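Local coordinates for protein rubisco operon transcriptional regulator (Synechocystis sp., PDB 5Y2W) that probably acts as a LysR-type transcriptional repressor coordinating carbon and nitrogen metabolism, with a regulatory domain that binds the signal metabolite 2-phosphoglycolate, at residues Y76-N82 / R185-A190; R12-I18 / D60-S66; I102-E108 / H130-R135. All coordinates share one frame; numbering follows the deposited sequence.

How the contacts relate
From the N terminus, contact 2 closes first: after strand 12-18 the chain passes through two helices and strand 39-46, and returns at 60-66 to pair beside it. Contact 1 opens only afterwards, at 76-82, and closes at 185-190, about a hundred residues later. Within that long excursion lies contact 3, a shorter closure joining 102-108 to 130-135 around helix 118-129. No two closures cross. Contacts 1 and 2 share one mixed sheet, with strands 62-65 and 186-192 as neighbours, and both reach the 2-phosphoglycolate. Contact 3 belongs to the other lobe; its centre is about 29 Å from that of contact 1 and about 35 Å from that of contact 2.

Contact 1 of 3, residues Y76-N82 / R185-A190; sequences YQPFLDN and RRWYVA. With PGA (2-phosphoglycolic acid), chain B.
The Y188 ring has the edge of Y76 against one face and CB of R186 on the other, while P78 N sits at its rim. The Y76-Y188 pair is T-shaped, with ring planes at 67° and centroids 5.0 Å apart. P78 CB lies 3.4 Å from R186 CZ, over the centre of the guanidinium, whose edge faces D81 in a long salt bridge. F79 takes W187 CB off-centre on its ring, 4.0 Å from the centroid, and meets V189 N at its edge. Over the five-membered ring of W187 stands N82 CB, and H162 also stacks on this indole.

The strands are antiparallel, with a beta bulge at F79: F79 N bonds to W187 O, and W187 N donates to L80 O at 2.7 Å, shifting the register by one. Beyond the bulge, a chi1 of -178° swings the N82 amide away from its own backbone nitrogen, and ND2 reaches PGA O1 at 2.7 Å. S66 OG is a second partner of ND2 and S160 OG bonds OD1, which fixes the amide flip. R185, extended from CG to NE, brings its guanidinium edge to PGA O2, 2.9 Å from R185 NE; R185 NH2 also donates to PGA O2, at a distance too short to be read literally.

From these two segments, one carboxylate oxygen thus receives two cationic donors and the other a neutral amide. Further donors, R113 among them, bind the ligand; the pattern here is consistent with selection for an ionised carboxylate.

Contact 2 of 3, residues R12-I18 / D60-S66; sequences RLRLAVI and DDLYIVS. With PGA (2-phosphoglycolic acid), chain B.
D61 reaches back across the strand pair to R14. Its CB rests 3.4 Å from R14 O. CG is beside the backbone N of D61 (chi1 -63°), and this lays the carboxylate alongside the R14 backbone. At the tip, OD2 accepts R14 N at 2.8 Å in a nearly straight bond (165°) on its anti side. The same OD2 lies in the plane of the R14 guanidinium, at its edge, where NH2 forms a salt bridge of 3.3 Å whose hydrogen bond is weak. An alanine here would remove that acceptor, and the R14 backbone N-H and guanidinium would probably both lose a partner. R14 O in turn accepts D61 N at 3.0 Å.

Further along, the strands run parallel, the axes of these short segments 10° apart, and A16 N to L62 O, I64 N to A16 O and I18 N to I64 O make the ladder. They are inner strands of the type II periplasmic-binding-protein fold, with strand 39-46 beside 12-18 and strand 186-192 beside 62-65. V17 CG1 packs 3.9 Å from I64 CB on the face shared with L15 and L62. On the other face, A16 CB approaches Y63, whose OH accepts D60 N; the D60 carboxylate pairs with R54. At the pocket end, I18 CD1 touches PGA C1 at 3.3 Å and also lies 3.5 Å from S66 OG, which N82 holds by a hydrogen bond.

Contact 3 of 3, residues I102-E108 / H130-R135; sequences ITALNDE and HYVDVR
An asparagine side chain stands in for a backbone carbonyl where N106 OD1 accepts D133 N, 2.9 Å away with an N-H...O angle of 167°. The opposite end of the same amide is tied down too, since N106 ND2 donates to T103 O; that carbonyl also receives N106 N. Gripped from both ends, the amide has its flip decided. Beside it, D107 N donates to D133 O in the carbonyl plane, and R135 N follows to E108 O at 2.8 Å.

These three bonds join two loops without regular strand structure. The segment 102-105 is a 3-10 turn that leads into a type II beta turn from L105 to E108, with D107 at the positive-phi position. On the other side, helix 118-129 ends in a Schellman motif whose C-prime residue is Y131: V132 N bonds to F127 O and Y131 N to H128 O. The chain leaving that motif is the one that lies along the turn.

Apolar groups pack alongside. I102 CG1 is 3.9 Å from V132 CG2, and L105 CB touches V132 CG1 at 4.0 Å. Extended through both torsions (chi1 -172°, chi2 161°), I102 sets CD1 over one face of the H130 ring, 4.2 Å from H130 CG. H130 ND1 is bonded to L126 O, and F127 of the same helix packs against L105, V132 and V134.

Contact 1 of 3, residues Y76-N82 / R185-A190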
loop_
_atom_site.group_PDB
_atom_site.type_symbol
_atom_site.label_atom_id
_atom_site.label_comp_id
_atom_site.label_asym_id
_atom_site.label_seq_id
_atom_site.Cartn_x
_atom_site.Cartn_y
_atom_site.Cartn_z
ATOM N N TYR A 76 -10.820 23.192 1.430
ATOM C CA TYR A 76 -10.911 22.047 0.545
ATOM C C TYR A 76 -12.058 22.006 -0.417
ATOM O O TYR A 76 -13.126 22.580 -0.177
ATOM C CB TYR A 76 -10.950 20.741 1.328
ATOM C CG TYR A 76 -11.944 20.664 2.442
ATOM C CD1 TYR A 76 -13.206 20.149 2.243
ATOM C CD2 TYR A 76 -11.595 21.025 3.718
ATOM C CE1 TYR A 76 -14.102 20.016 3.306
ATOM C CE2 TYR A 76 -12.476 20.914 4.769
ATOM C CZ TYR A 76 -13.732 20.393 4.563
ATOM O OH TYR A 76 -14.592 20.325 5.634
ATOM N N GLN A 77 -11.836 21.257 -1.498
ATOM C CA GLN A 77 -12.882 21.020 -2.473
ATOM C C GLN A 77 -13.050 19.548 -2.742
ATOM O O GLN A 77 -12.041 18.860 -2.894
ATOM C CB GLN A 77 -12.515 21.659 -3.802
ATOM C CG GLN A 77 -12.091 23.104 -3.669
ATOM C CD GLN A 77 -11.832 23.725 -5.021
ATOM O OE1 GLN A 77 -12.707 23.737 -5.872
ATOM N NE2 GLN A 77 -10.610 24.196 -5.238
ATOM N N PRO A 78 -14.313 19.093 -2.918
ATOM C CA PRO A 78 -14.509 17.740 -3.394
ATOM C C PRO A 78 -14.190 17.695 -4.860
ATOM O O PRO A 78 -14.489 18.635 -5.567
ATOM C CB PRO A 78 -15.993 17.510 -3.189
ATOM C CG PRO A 78 -16.619 18.877 -3.398
ATOM C CD PRO A 78 -15.584 19.861 -2.906
ATOM N N PHE A 79 -13.564 16.603 -5.302
ATOM C CA PHE A 79 -13.243 16.394 -6.715
ATOM C C PHE A 79 -13.649 15.022 -7.255
ATOM O O PHE A 79 -13.680 14.844 -8.445
ATOM C CB PHE A 79 -11.758 16.655 -6.989
ATOM C CG PHE A 79 -10.815 15.691 -6.310
ATOM C CD1 PHE A 79 -10.325 15.955 -5.052
ATOM C CD2 PHE A 79 -10.401 14.530 -6.973
ATOM C CE1 PHE A 79 -9.448 15.078 -4.437
ATOM C CE2 PHE A 79 -9.518 13.650 -6.369
ATOM C CZ PHE A 79 -9.047 13.908 -5.101
ATOM N N LEU A 80 -14.028 14.075 -6.398
ATOM C CA LEU A 80 -14.332 12.704 -6.848
ATOM C C LEU A 80 -15.018 11.958 -5.735
ATOM O O LEU A 80 -14.650 12.064 -4.602
ATOM C CB LEU A 80 -13.014 11.965 -7.297
ATOM C CG LEU A 80 -13.184 10.776 -8.248
ATOM C CD1 LEU A 80 -13.953 11.110 -9.519
ATOM C CD2 LEU A 80 -11.845 10.204 -8.623
ATOM N N ASP A 81 -16.035 11.205 -6.063
ATOM C CA ASP A 81 -16.697 10.370 -5.083
ATOM C C ASP A 81 -15.777 9.241 -4.657
ATOM O O ASP A 81 -14.957 8.778 -5.435
ATOM C CB ASP A 81 -17.936 9.729 -5.689
ATOM C CG ASP A 81 -19.016 10.744 -5.980
ATOM O OD1 ASP A 81 -18.858 11.903 -5.547
ATOM O OD2 ASP A 81 -20.022 10.373 -6.619
ATOM N N ASN A 82 -15.961 8.808 -3.421
ATOM C CA ASN A 82 -15.198 7.730 -2.872
ATOM C C ASN A 82 -16.145 6.756 -2.176
ATOM O O ASN A 82 -16.170 6.644 -0.950
ATOM C CB ASN A 82 -14.191 8.298 -1.894
ATOM C CG ASN A 82 -13.309 7.216 -1.300
ATOM O OD1 ASN A 82 -13.046 6.155 -1.934
ATOM N ND2 ASN A 82 -12.867 7.455 -0.084
ATOM N N ARG A 185 -19.118 8.965 0.245
ATOM C CA ARG A 185 -17.926 9.591 0.798
ATOM C C ARG A 185 -17.231 10.204 -0.394
ATOM O O ARG A 185 -17.474 9.822 -1.533
ATOM C CB ARG A 185 -17.158 8.480 1.490
ATOM C CG ARG A 185 -15.843 8.762 2.126
ATOM C CD ARG A 185 -15.318 7.405 2.639
ATOM N NE ARG A 185 -14.008 7.441 3.312
ATOM C CZ ARG A 185 -13.819 7.837 4.571
ATOM N NH1 ARG A 185 -14.855 8.177 5.298
ATOM N NH2 ARG A 185 -12.606 7.823 5.124
ATOM N N ARG A 186 -16.359 11.154 -0.168
ATOM C CA ARG A 186 -15.856 11.899 -1.315
ATOM C C ARG A 186 -14.402 12.052 -1.057
ATOM O O ARG A 186 -14.021 12.006 0.093
ATOM C CB ARG A 186 -16.560 13.263 -1.372
ATOM C CG ARG A 186 -18.090 13.130 -1.489
ATOM C CD ARG A 186 -18.823 14.425 -1.661
ATOM N NE ARG A 186 -18.781 14.932 -3.037
ATOM C CZ ARG A 186 -19.107 16.189 -3.418
ATOM N NH1 ARG A 186 -19.476 17.128 -2.538
ATOM N NH2 ARG A 186 -19.030 16.514 -4.714
ATOM N N TRP A 187 -13.594 12.158 -2.113
ATOM C CA TRP A 187 -12.246 12.655 -1.983
ATOM C C TRP A 187 -12.211 14.195 -2.066
ATOM O O TRP A 187 -12.765 14.794 -2.974
ATOM C CB TRP A 187 -11.367 12.079 -3.097
ATOM C CG TRP A 187 -10.909 10.667 -2.921
ATOM C CD1 TRP A 187 -10.843 9.941 -1.767
ATOM C CD2 TRP A 187 -10.405 9.834 -3.942
ATOM N NE1 TRP A 187 -10.330 8.694 -2.018
ATOM C CE2 TRP A 187 -10.047 8.606 -3.343
ATOM C CE3 TRP A 187 -10.160 10.021 -5.313
ATOM C CZ2 TRP A 187 -9.521 7.561 -4.061
ATOM C CZ3 TRP A 187 -9.666 8.970 -6.025
ATOM C CH2 TRP A 187 -9.312 7.755 -5.380
ATOM N N TYR A 188 -11.498 14.804 -1.134
ATOM C CA TYR A 188 -11.310 16.228 -1.101
ATOM C C TYR A 188 -9.861 16.538 -1.265
ATOM O O TYR A 188 -9.013 15.826 -0.725
ATOM C CB TYR A 188 -11.716 16.789 0.243
ATOM C CG TYR A 188 -13.178 16.661 0.597
ATOM C CD1 TYR A 188 -14.128 17.541 0.078
ATOM C CD2 TYR A 188 -13.604 15.677 1.498
ATOM C CE1 TYR A 188 -15.467 17.445 0.443
ATOM C CE2 TYR A 188 -14.923 15.562 1.850
ATOM C CZ TYR A 188 -15.853 16.455 1.333
ATOM O OH TYR A 188 -17.143 16.294 1.735
ATOM N N VAL A 189 -9.568 17.604 -2.002
ATOM C CA VAL A 189 -8.225 18.174 -1.997
ATOM C C VAL A 189 -8.223 19.438 -1.105
ATOM O O VAL A 189 -9.049 20.345 -1.235
ATOM C CB VAL A 189 -7.676 18.440 -3.402
ATOM C CG1 VAL A 189 -8.639 19.280 -4.203
ATOM C CG2 VAL A 189 -6.309 19.119 -3.322
ATOM N N ALA A 190 -7.293 19.416 -0.166
ATOM C CA ALA A 190 -7.292 20.281 0.970
ATOM C C ALA A 190 -5.914 20.906 1.131
ATOM O O ALA A 190 -4.930 20.361 0.638
ATOM C CB ALA A 190 -7.667 19.503 2.229
HETATM P P PGA B . -7.922 5.352 5.162
HETATM O O1P PGA B . -8.706 6.288 4.104
HETATM O O2P PGA B . -6.635 4.977 4.505
HETATM O O3P PGA B . -8.894 4.189 5.423
HETATM O O4P PGA B . -7.581 6.275 6.272
HETATM C C2 PGA B . -9.020 5.983 2.762
HETATM C C1 PGA B . -10.435 6.399 2.380
HETATM O O1 PGA B . -10.847 6.178 1.198
HETATM O O2 PGA B . -11.133 6.948 3.257
#

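Contact 2 of 3, residues R12-I18 / D60-S66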
loop_
_atom_site.group_PDB
_atom_site.type_symbol
_atom_site.label_atom_id
_atom_site.label_comp_id
_atom_site.label_asym_id
_atom_site.label_seq_id
_atom_site.Cartn_x
_atom_site.Cartn_y
_atom_site.Cartn_z
ATOM N N ARG A 12 9.328 21.841 -6.523
ATOM C CA ARG A 12 8.829 20.615 -5.889
ATOM C C ARG A 12 7.368 20.731 -5.397
ATOM O O ARG A 12 7.038 21.672 -4.697
ATOM C CB ARG A 12 9.700 20.257 -4.694
ATOM C CG ARG A 12 9.293 18.945 -4.030
ATOM C CD ARG A 12 9.614 17.710 -4.884
ATOM N NE ARG A 12 11.015 17.314 -4.752
ATOM C CZ ARG A 12 11.542 16.727 -3.677
ATOM N NH1 ARG A 12 12.835 16.433 -3.656
ATOM N NH2 ARG A 12 10.790 16.430 -2.618
ATOM N N LEU A 13 6.515 19.779 -5.777
ATOM C CA LEU A 13 5.145 19.645 -5.232
ATOM C C LEU A 13 5.097 18.464 -4.266
ATOM O O LEU A 13 5.497 17.369 -4.641
ATOM C CB LEU A 13 4.170 19.380 -6.363
ATOM C CG LEU A 13 2.737 19.027 -5.939
ATOM C CD1 LEU A 13 2.028 20.175 -5.203
ATOM C CD2 LEU A 13 1.995 18.615 -7.196
ATOM N N ARG A 14 4.649 18.695 -3.032
ATOM C CA ARG A 14 4.549 17.661 -1.991
ATOM C C ARG A 14 3.071 17.328 -1.733
ATOM O O ARG A 14 2.322 18.149 -1.182
ATOM C CB ARG A 14 5.151 18.119 -0.667
ATOM C CG ARG A 14 6.660 18.055 -0.616
ATOM C CD ARG A 14 7.192 18.794 0.594
ATOM N NE ARG A 14 8.419 19.501 0.244
ATOM C CZ ARG A 14 8.484 20.595 -0.527
ATOM N NH1 ARG A 14 9.676 21.134 -0.790
ATOM N NH2 ARG A 14 7.377 21.152 -1.049
ATOM N N LEU A 15 2.684 16.116 -2.123
ATOM C CA LEU A 15 1.326 15.617 -1.925
ATOM C C LEU A 15 1.317 14.537 -0.880
ATOM O O LEU A 15 2.119 13.554 -0.943
ATOM C CB LEU A 15 0.782 15.019 -3.224
ATOM C CG LEU A 15 0.875 15.949 -4.425
ATOM C CD1 LEU A 15 0.617 15.183 -5.703
ATOM C CD2 LEU A 15 -0.091 17.113 -4.274
ATOM N N ALA A 16 0.388 14.663 0.051
ATOM C CA ALA A 16 0.065 13.522 0.882
ATOM C C ALA A 16 -1.380 13.094 0.588
ATOM O O ALA A 16 -2.297 13.936 0.526
ATOM C CB ALA A 16 0.326 13.787 2.356
ATOM N N VAL A 17 -1.549 11.781 0.356
ATOM C CA VAL A 17 -2.831 11.213 0.008
ATOM C C VAL A 17 -3.228 10.032 0.909
ATOM O O VAL A 17 -2.388 9.264 1.423
ATOM C CB VAL A 17 -2.955 10.858 -1.509
ATOM C CG1 VAL A 17 -2.504 12.009 -2.382
ATOM C CG2 VAL A 17 -2.226 9.576 -1.891
ATOM N N ILE A 18 -4.532 9.870 1.078
ATOM C CA ILE A 18 -5.036 8.680 1.762
ATOM C C ILE A 18 -4.819 7.411 0.922
ATOM O O ILE A 18 -4.655 7.475 -0.291
ATOM C CB ILE A 18 -6.495 8.846 2.157
ATOM C CG1 ILE A 18 -7.320 9.256 0.933
ATOM C CG2 ILE A 18 -6.591 9.821 3.325
ATOM C CD1 ILE A 18 -8.776 8.996 1.094
ATOM N N ASP A 60 3.140 19.236 3.948
ATOM C CA ASP A 60 2.890 19.139 2.515
ATOM C C ASP A 60 2.173 20.361 2.001
ATOM O O ASP A 60 1.605 21.148 2.767
ATOM C CB ASP A 60 2.021 17.880 2.258
ATOM C CG ASP A 60 2.677 16.604 2.797
ATOM O OD1 ASP A 60 3.651 16.170 2.170
ATOM O OD2 ASP A 60 2.264 16.088 3.862
ATOM N N ASP A 61 2.170 20.470 0.688
ATOM C CA ASP A 61 1.404 21.469 -0.010
ATOM C C ASP A 61 -0.090 21.159 -0.007
ATOM O O ASP A 61 -0.921 21.994 0.350
ATOM C CB ASP A 61 1.923 21.522 -1.444
ATOM C CG ASP A 61 3.376 21.960 -1.498
ATOM O OD1 ASP A 61 3.686 22.979 -0.850
ATOM O OD2 ASP A 61 4.219 21.277 -2.116
ATOM N N LEU A 62 -0.418 19.931 -0.408
ATOM C CA LEU A 62 -1.791 19.500 -0.492
ATOM C C LEU A 62 -2.022 18.105 0.097
ATOM O O LEU A 62 -1.130 17.252 0.134
ATOM C CB LEU A 62 -2.247 19.529 -1.938
ATOM C CG LEU A 62 -2.371 20.896 -2.626
ATOM C CD1 LEU A 62 -2.617 20.653 -4.121
ATOM C CD2 LEU A 62 -3.465 21.797 -2.020
ATOM N N TYR A 63 -3.259 17.907 0.533
ATOM C CA TYR A 63 -3.675 16.705 1.179
ATOM C C TYR A 63 -4.937 16.231 0.473
ATOM O O TYR A 63 -5.847 17.014 0.158
ATOM C CB TYR A 63 -3.945 16.983 2.640
ATOM C CG TYR A 63 -2.760 17.590 3.391
ATOM C CD1 TYR A 63 -2.567 18.986 3.443
ATOM C CD2 TYR A 63 -1.836 16.779 4.048
ATOM C CE1 TYR A 63 -1.469 19.528 4.096
ATOM C CE2 TYR A 63 -0.760 17.323 4.724
ATOM C CZ TYR A 63 -0.574 18.696 4.723
ATOM O OH TYR A 63 0.468 19.228 5.410
ATOM N N ILE A 64 -4.991 14.933 0.224
ATOM C CA ILE A 64 -6.219 14.295 -0.216
ATOM C C ILE A 64 -6.781 13.378 0.870
ATOM O O ILE A 64 -6.134 12.414 1.380
ATOM C CB ILE A 64 -5.963 13.577 -1.513
ATOM C CG1 ILE A 64 -5.467 14.645 -2.500
ATOM C CG2 ILE A 64 -7.216 12.817 -1.974
ATOM C CD1 ILE A 64 -5.702 14.349 -3.963
ATOM N N VAL A 65 -7.996 13.735 1.258
ATOM C CA VAL A 65 -8.691 13.122 2.364
ATOM C C VAL A 65 -10.160 12.919 1.966
ATOM O O VAL A 65 -10.641 13.577 1.045
ATOM C CB VAL A 65 -8.610 13.992 3.593
ATOM C CG1 VAL A 65 -7.150 14.212 3.936
ATOM C CG2 VAL A 65 -9.358 15.321 3.378
ATOM N N SER A 66 -10.824 11.955 2.609
ATOM C CA SER A 66 -12.287 11.810 2.557
ATOM C C SER A 66 -13.059 12.449 3.734
ATOM O O SER A 66 -14.182 12.872 3.596
ATOM C CB SER A 66 -12.640 10.318 2.515
ATOM O OG SER A 66 -12.160 9.782 1.331
HETATM P P PGA B . -7.922 5.352 5.162
HETATM O O1P PGA B . -8.706 6.288 4.104
HETATM O O2P PGA B . -6.635 4.977 4.505
HETATM O O3P PGA B . -8.894 4.189 5.423
HETATM O O4P PGA B . -7.581 6.275 6.272
HETATM C C2 PGA B . -9.020 5.983 2.762
HETATM C C1 PGA B . -10.435 6.399 2.380
HETATM O O1 PGA B . -10.847 6.178 1.198
HETATM O O2 PGA B . -11.133 6.948 3.257
#

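Contact 3 of 3, residues I102-E108 / H130-R135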
loop_
_atom_site.group_PDB
_atom_site.type_symbol
_atom_site.label_atom_id
_atom_site.label_comp_id
_atom_site.label_asym_id
_atom_site.label_seq_id
_atom_site.Cartn_x
_atom_site.Cartn_y
_atom_site.Cartn_z
ATOM N N ILE A 102 -28.908 -5.058 5.863
ATOM C CA ILE A 102 -27.669 -4.841 6.530
ATOM C C ILE A 102 -27.533 -5.822 7.700
ATOM O O ILE A 102 -26.415 -6.222 8.025
ATOM C CB ILE A 102 -27.494 -3.371 6.973
ATOM C CG1 ILE A 102 -26.063 -3.158 7.493
ATOM C CG2 ILE A 102 -28.518 -3.010 8.044
ATOM C CD1 ILE A 102 -25.611 -1.718 7.543
ATOM N N THR A 103 -28.669 -6.210 8.280
ATOM C CA THR A 103 -28.752 -7.285 9.285
ATOM C C THR A 103 -28.072 -8.603 8.892
ATOM O O THR A 103 -27.534 -9.304 9.772
ATOM C CB THR A 103 -30.233 -7.625 9.638
ATOM O OG1 THR A 103 -31.003 -7.873 8.436
ATOM C CG2 THR A 103 -30.875 -6.487 10.426
ATOM N N ALA A 104 -28.005 -8.903 7.594
ATOM C CA ALA A 104 -27.231 -10.071 7.136
ATOM C C ALA A 104 -25.717 -10.032 7.468
ATOM O O ALA A 104 -24.994 -11.054 7.341
ATOM C CB ALA A 104 -27.454 -10.302 5.637
ATOM N N LEU A 105 -25.197 -8.871 7.864
ATOM C CA LEU A 105 -23.768 -8.780 8.203
ATOM C C LEU A 105 -23.414 -9.263 9.606
ATOM O O LEU A 105 -22.250 -9.493 9.909
ATOM C CB LEU A 105 -23.246 -7.336 8.020
ATOM C CG LEU A 105 -23.256 -6.845 6.571
ATOM C CD1 LEU A 105 -22.538 -5.512 6.475
ATOM C CD2 LEU A 105 -22.659 -7.860 5.636
ATOM N N ASN A 106 -24.415 -9.397 10.455
ATOM C CA ASN A 106 -24.217 -9.775 11.826
ATOM C C ASN A 106 -23.462 -11.085 11.972
ATOM O O ASN A 106 -23.860 -12.083 11.407
ATOM C CB ASN A 106 -25.582 -9.940 12.469
ATOM C CG ASN A 106 -26.117 -8.632 12.953
ATOM O OD1 ASN A 106 -25.464 -7.961 13.732
ATOM N ND2 ASN A 106 -27.284 -8.257 12.487
ATOM N N ASP A 107 -22.383 -11.064 12.723
ATOM C CA ASP A 107 -21.553 -12.245 12.942
ATOM C C ASP A 107 -20.808 -12.772 11.729
ATOM O O ASP A 107 -20.140 -13.783 11.844
ATOM C CB ASP A 107 -22.364 -13.343 13.643
ATOM C CG ASP A 107 -22.772 -12.918 15.019
ATOM O OD1 ASP A 107 -21.876 -12.900 15.867
ATOM O OD2 ASP A 107 -23.939 -12.514 15.237
ATOM N N GLU A 108 -20.879 -12.078 10.595
ATOM C CA GLU A 108 -19.985 -12.370 9.485
ATOM C C GLU A 108 -18.555 -12.130 9.848
ATOM O O GLU A 108 -18.247 -11.212 10.613
ATOM C CB GLU A 108 -20.271 -11.477 8.295
ATOM C CG GLU A 108 -21.504 -11.865 7.521
ATOM C CD GLU A 108 -21.301 -13.055 6.576
ATOM O OE1 GLU A 108 -20.164 -13.245 6.024
ATOM O OE2 GLU A 108 -22.299 -13.813 6.408
ATOM N N HIS A 130 -26.385 0.914 13.152
ATOM C CA HIS A 130 -27.340 -0.104 12.723
ATOM C C HIS A 130 -27.319 -1.373 13.561
ATOM O O HIS A 130 -27.870 -2.371 13.146
ATOM C CB HIS A 130 -27.105 -0.428 11.262
ATOM C CG HIS A 130 -27.567 0.652 10.346
ATOM N ND1 HIS A 130 -26.738 1.669 9.920
ATOM C CD2 HIS A 130 -28.773 0.895 9.796
ATOM C CE1 HIS A 130 -27.419 2.492 9.148
ATOM N NE2 HIS A 130 -28.650 2.039 9.048
ATOM N N TYR A 131 -26.714 -1.321 14.746
ATOM C CA TYR A 131 -26.715 -2.486 15.649
ATOM C C TYR A 131 -26.261 -3.744 14.925
ATOM O O TYR A 131 -26.920 -4.775 14.974
ATOM C CB TYR A 131 -28.115 -2.713 16.244
ATOM C CG TYR A 131 -28.687 -1.476 16.862
ATOM C CD1 TYR A 131 -28.215 -1.015 18.102
ATOM C CD2 TYR A 131 -29.681 -0.741 16.189
ATOM C CE1 TYR A 131 -28.726 0.136 18.674
ATOM C CE2 TYR A 131 -30.197 0.416 16.741
ATOM C CZ TYR A 131 -29.719 0.850 17.976
ATOM O OH TYR A 131 -30.245 1.997 18.509
ATOM N N VAL A 132 -25.139 -3.632 14.222
ATOM C CA VAL A 132 -24.562 -4.752 13.476
ATOM C C VAL A 132 -23.322 -5.136 14.238
ATOM O O VAL A 132 -22.530 -4.268 14.572
ATOM C CB VAL A 132 -24.185 -4.328 12.042
ATOM C CG1 VAL A 132 -23.157 -5.267 11.414
ATOM C CG2 VAL A 132 -25.436 -4.223 11.199
ATOM N N ASP A 133 -23.148 -6.417 14.503
ATOM C CA ASP A 133 -21.928 -6.904 15.170
ATOM C C ASP A 133 -21.296 -7.886 14.227
ATOM O O ASP A 133 -21.952 -8.860 13.850
ATOM C CB ASP A 133 -22.233 -7.642 16.497
ATOM C CG ASP A 133 -22.893 -6.748 17.544
ATOM O OD1 ASP A 133 -22.492 -5.568 17.737
ATOM O OD2 ASP A 133 -23.830 -7.244 18.205
ATOM N N VAL A 134 -20.030 -7.656 13.875
ATOM C CA VAL A 134 -19.318 -8.555 12.974
ATOM C C VAL A 134 -18.246 -9.230 13.756
ATOM O O VAL A 134 -17.808 -8.712 14.748
ATOM C CB VAL A 134 -18.664 -7.838 11.777
ATOM C CG1 VAL A 134 -19.704 -7.534 10.757
ATOM C CG2 VAL A 134 -17.927 -6.562 12.236
ATOM N N ARG A 135 -17.811 -10.380 13.274
ATOM C CA ARG A 135 -16.773 -11.140 13.950
ATOM C C ARG A 135 -15.407 -10.743 13.390
ATOM O O ARG A 135 -15.071 -11.015 12.261
ATOM C CB ARG A 135 -17.038 -12.628 13.749
ATOM C CG ARG A 135 -16.127 -13.501 14.579
ATOM C CD ARG A 135 -16.612 -14.946 14.703
ATOM N NE ARG A 135 -15.746 -15.760 15.587
ATOM C CZ ARG A 135 -14.624 -16.382 15.213
ATOM N NH1 ARG A 135 -14.191 -16.313 13.962
ATOM N NH2 ARG A 135 -13.922 -17.086 16.092
#